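Local coordinates for inorganic pyrophosphatase (Coxiella burnetii, PDB 3TR4), which probably hydrolyses inorganic pyrophosphate to two phosphate ions as a magnesium-dependent homohexameric enzyme, at residues K12-F17 with V89-I94. Numbering follows the deposited sequence.
Sequences KGIDDF and VRALGI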
ATOM      1  N   LYS B  12      15.698 -24.316  19.393  1.00 35.28           N
ATOM      2  CA  LYS B  12      16.893 -25.097  19.710  1.00 40.90           C
ATOM      3  C   LYS B  12      17.936 -24.332  20.522  1.00 44.80           C
ATOM      4  O   LYS B  12      18.555 -24.891  21.427  1.00 50.16           O
ATOM      5  CB  LYS B  12      17.517 -25.663  18.429  1.00 38.83           C
ATOM      6  CG  LYS B  12      16.627 -26.673  17.720  1.00 44.28           C
ATOM      7  CD  LYS B  12      17.233 -27.167  16.416  1.00 45.98           C
ATOM      8  CE  LYS B  12      16.374 -28.268  15.813  1.00 47.99           C
ATOM      9  NZ  LYS B  12      16.891 -28.752  14.506  1.00 47.75           N
ATOM     10  N   GLY B  13      18.136 -23.057  20.198  1.00 40.51           N
ATOM     11  CA  GLY B  13      19.145 -22.265  20.877  1.00 34.56           C
ATOM     12  C   GLY B  13      19.350 -20.903  20.243  1.00 32.30           C
ATOM     13  O   GLY B  13      18.590 -20.502  19.365  1.00 31.04           O
ATOM     14  N   ILE B  14      20.390 -20.203  20.684  1.00 29.70           N
ATOM     15  CA  ILE B  14      20.614 -18.813  20.293  1.00 35.72           C
ATOM     16  C   ILE B  14      20.874 -18.645  18.794  1.00 36.05           C
ATOM     17  O   ILE B  14      20.720 -17.549  18.250  1.00 36.44           O
ATOM     18  CB  ILE B  14      21.775 -18.188  21.099  1.00 31.87           C
ATOM     19  CG1 ILE B  14      21.682 -16.660  21.087  1.00 28.67           C
ATOM     20  CG2 ILE B  14      23.118 -18.681  20.576  1.00 35.05           C
ATOM     21  CD1 ILE B  14      20.396 -16.119  21.700  1.00 28.06           C
ATOM     22  N   ASP B  15      21.260 -19.731  18.128  1.00 33.74           N
ATOM     23  CA  ASP B  15      21.526 -19.700  16.690  1.00 33.28           C
ATOM     24  C   ASP B  15      20.352 -20.227  15.876  1.00 32.29           C
ATOM     25  O   ASP B  15      20.415 -20.287  14.650  1.00 31.72           O
ATOM     26  CB  ASP B  15      22.774 -20.514  16.352  1.00 44.10           C
ATOM     27  CG  ASP B  15      24.053 -19.809  16.746  1.00 48.07           C
ATOM     28  OD1 ASP B  15      24.716 -20.267  17.699  1.00 50.51           O
ATOM     29  OD2 ASP B  15      24.395 -18.793  16.102  1.00 55.43           O
ATOM     30  N   ASP B  16      19.283 -20.614  16.561  1.00 30.64           N
ATOM     31  CA  ASP B  16      18.118 -21.164  15.886  1.00 30.48           C
ATOM     32  C   ASP B  16      16.942 -21.258  16.843  1.00 31.45           C
ATOM     33  O   ASP B  16      16.646 -22.331  17.373  1.00 33.45           O
ATOM     34  CB  ASP B  16      18.438 -22.544  15.309  1.00 34.09           C
ATOM     35  CG  ASP B  16      17.237 -23.193  14.653  1.00 45.11           C
ATOM     36  OD1 ASP B  16      16.262 -22.474  14.344  1.00 48.07           O
ATOM     37  OD2 ASP B  16      17.268 -24.424  14.446  1.00 53.19           O
ATOM     38  N   PHE B  17      16.275 -20.131  17.065  1.00 20.71           N
ATOM     39  CA  PHE B  17      15.124 -20.119  17.953  1.00 25.16           C
ATOM     40  C   PHE B  17      13.880 -19.557  17.274  1.00 26.74           C
ATOM     41  O   PHE B  17      13.958 -18.969  16.195  1.00 23.94           O
ATOM     42  CB  PHE B  17      15.442 -19.400  19.274  1.00 22.63           C
ATOM     43  CG  PHE B  17      15.814 -17.946  19.125  1.00 19.74           C
ATOM     44  CD1 PHE B  17      17.125 -17.571  18.866  1.00 23.75           C
ATOM     45  CD2 PHE B  17      14.862 -16.952  19.291  1.00 19.86           C
ATOM     46  CE1 PHE B  17      17.473 -16.235  18.751  1.00 22.00           C
ATOM     47  CE2 PHE B  17      15.203 -15.613  19.181  1.00 20.49           C
ATOM     48  CZ  PHE B  17      16.507 -15.254  18.910  1.00 27.88           C
ATOM     49  N   VAL B  89      15.014 -17.778  13.751  1.00 25.89           N
ATOM     50  CA  VAL B  89      16.013 -16.718  13.693  1.00 22.69           C
ATOM     51  C   VAL B  89      17.275 -17.069  14.472  1.00 21.55           C
ATOM     52  O   VAL B  89      17.317 -18.053  15.211  1.00 24.02           O
ATOM     53  CB  VAL B  89      15.439 -15.380  14.236  1.00 23.29           C
ATOM     54  CG1 VAL B  89      14.192 -14.985  13.467  1.00 19.99           C
ATOM     55  CG2 VAL B  89      15.132 -15.494  15.719  1.00 19.45           C
ATOM     56  N   ARG B  90      18.309 -16.256  14.286  1.00 20.06           N
ATOM     57  CA  ARG B  90      19.561 -16.409  15.012  1.00 26.08           C
ATOM     58  C   ARG B  90      19.974 -15.042  15.545  1.00 23.32           C
ATOM     59  O   ARG B  90      19.835 -14.036  14.849  1.00 23.34           O
ATOM     60  CB  ARG B  90      20.644 -16.991  14.097  1.00 25.44           C
ATOM     61  CG  ARG B  90      20.813 -16.238  12.787  1.00 29.03           C
ATOM     62  CD  ARG B  90      21.799 -16.935  11.851  1.00 29.09           C
ATOM     63  NE  ARG B  90      21.968 -16.195  10.603  1.00 23.69           N
ATOM     64  CZ  ARG B  90      22.847 -15.213  10.430  1.00 23.64           C
ATOM     65  NH1 ARG B  90      23.644 -14.854  11.426  1.00 22.62           N
ATOM     66  NH2 ARG B  90      22.927 -14.591   9.261  1.00 23.20           N
ATOM     67  N   ALA B  91      20.473 -15.002  16.776  1.00 25.59           N
ATOM     68  CA  ALA B  91      20.798 -13.731  17.424  1.00 28.59           C
ATOM     69  C   ALA B  91      22.133 -13.130  16.980  1.00 32.90           C
ATOM     70  O   ALA B  91      23.083 -13.847  16.667  1.00 31.19           O
ATOM     71  CB  ALA B  91      20.767 -13.883  18.940  1.00 24.65           C
ATOM     72  N   LEU B  92      22.186 -11.802  16.960  1.00 30.42           N
ATOM     73  CA  LEU B  92      23.412 -11.072  16.674  1.00 24.21           C
ATOM     74  C   LEU B  92      23.886 -10.363  17.934  1.00 28.11           C
ATOM     75  O   LEU B  92      25.079 -10.144  18.136  1.00 33.57           O
ATOM     76  CB  LEU B  92      23.170 -10.030  15.587  1.00 21.61           C
ATOM     77  CG  LEU B  92      22.775 -10.531  14.202  1.00 26.59           C
ATOM     78  CD1 LEU B  92      22.533  -9.348  13.282  1.00 29.14           C
ATOM     79  CD2 LEU B  92      23.855 -11.447  13.637  1.00 28.02           C
ATOM     80  N   GLY B  93      22.934  -9.989  18.778  1.00 25.96           N
ATOM     81  CA  GLY B  93      23.245  -9.231  19.970  1.00 25.70           C
ATOM     82  C   GLY B  93      21.978  -8.866  20.709  1.00 25.31           C
ATOM     83  O   GLY B  93      20.911  -9.423  20.447  1.00 22.32           O
ATOM     84  N   ILE B  94      22.093  -7.926  21.635  1.00 24.73           N
ATOM     85  CA  ILE B  94      20.947  -7.526  22.437  1.00 20.45           C
ATOM     86  C   ILE B  94      20.978  -6.031  22.721  1.00 22.40           C
ATOM     87  O   ILE B  94      22.036  -5.457  22.974  1.00 27.83           O
ATOM     88  CB  ILE B  94      20.876  -8.343  23.748  1.00 25.39           C
ATOM     89  CG1 ILE B  94      19.669  -7.923  24.592  1.00 29.51           C
ATOM     90  CG2 ILE B  94      22.179  -8.222  24.533  1.00 27.49           C
ATOM     91  CD1 ILE B  94      19.416  -8.839  25.775  1.00 29.52           C
TER
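An antiparallel strand pair of the pyrophosphatase barrel begins here: Phe-17, near the start of strand 16-23, forms a hydrogen-bonded pair with Val-89 of strand 86-99. Phe-17 N gives its hydrogen to Val-89 O at 3.0 Å, and Val-89 N returns a bond to Phe-17 O at 2.9 Å. Just before it, the type I turn from Gly-13 to Asp-16 carries the chain into the strand and presents Ile-14 O to Ala-91 N, 3.0 Å apart and nearly straight at 174° through the hydrogen. Asp-16 CA adds a CA-H...O contact of 3.3 Å to Val-89 O.

The side chains of the pair meet on one face of the sheet. With CG between its backbone N and carbonyl carbon (chi1 62°), the Phe-17 ring lies beside the neighbouring strand, and Val-89 CG2 sits over one ring face, 3.6 Å from the centroid, in a CH-pi contact. Ala-91 N lies at the ring edge, 3.8 Å from Phe-17 CE1. Ile-14 puts CG1 anti to its N (chi1 -159°), and this branch brings CD1 to 3.6 Å from Ala-91 CB.

Both acids of the turn have basic partners: Asp-15 OD2 forms a salt bridge with Lys-160 at the start of helix 160-175, and Asp-16 OD2 one with Arg-88. The ring of Phe-167 from that helix meets the Phe-17 ring, while Arg-90 runs off away from the contact and its NH1 hydrogen-bonds Ile-122 O. A tight turn leading into an antiparallel strand pair, with Ile-14 and Phe-17 packed against the C-terminal helix, belongs to the beta-barrel core of family I soluble pyrophosphatases.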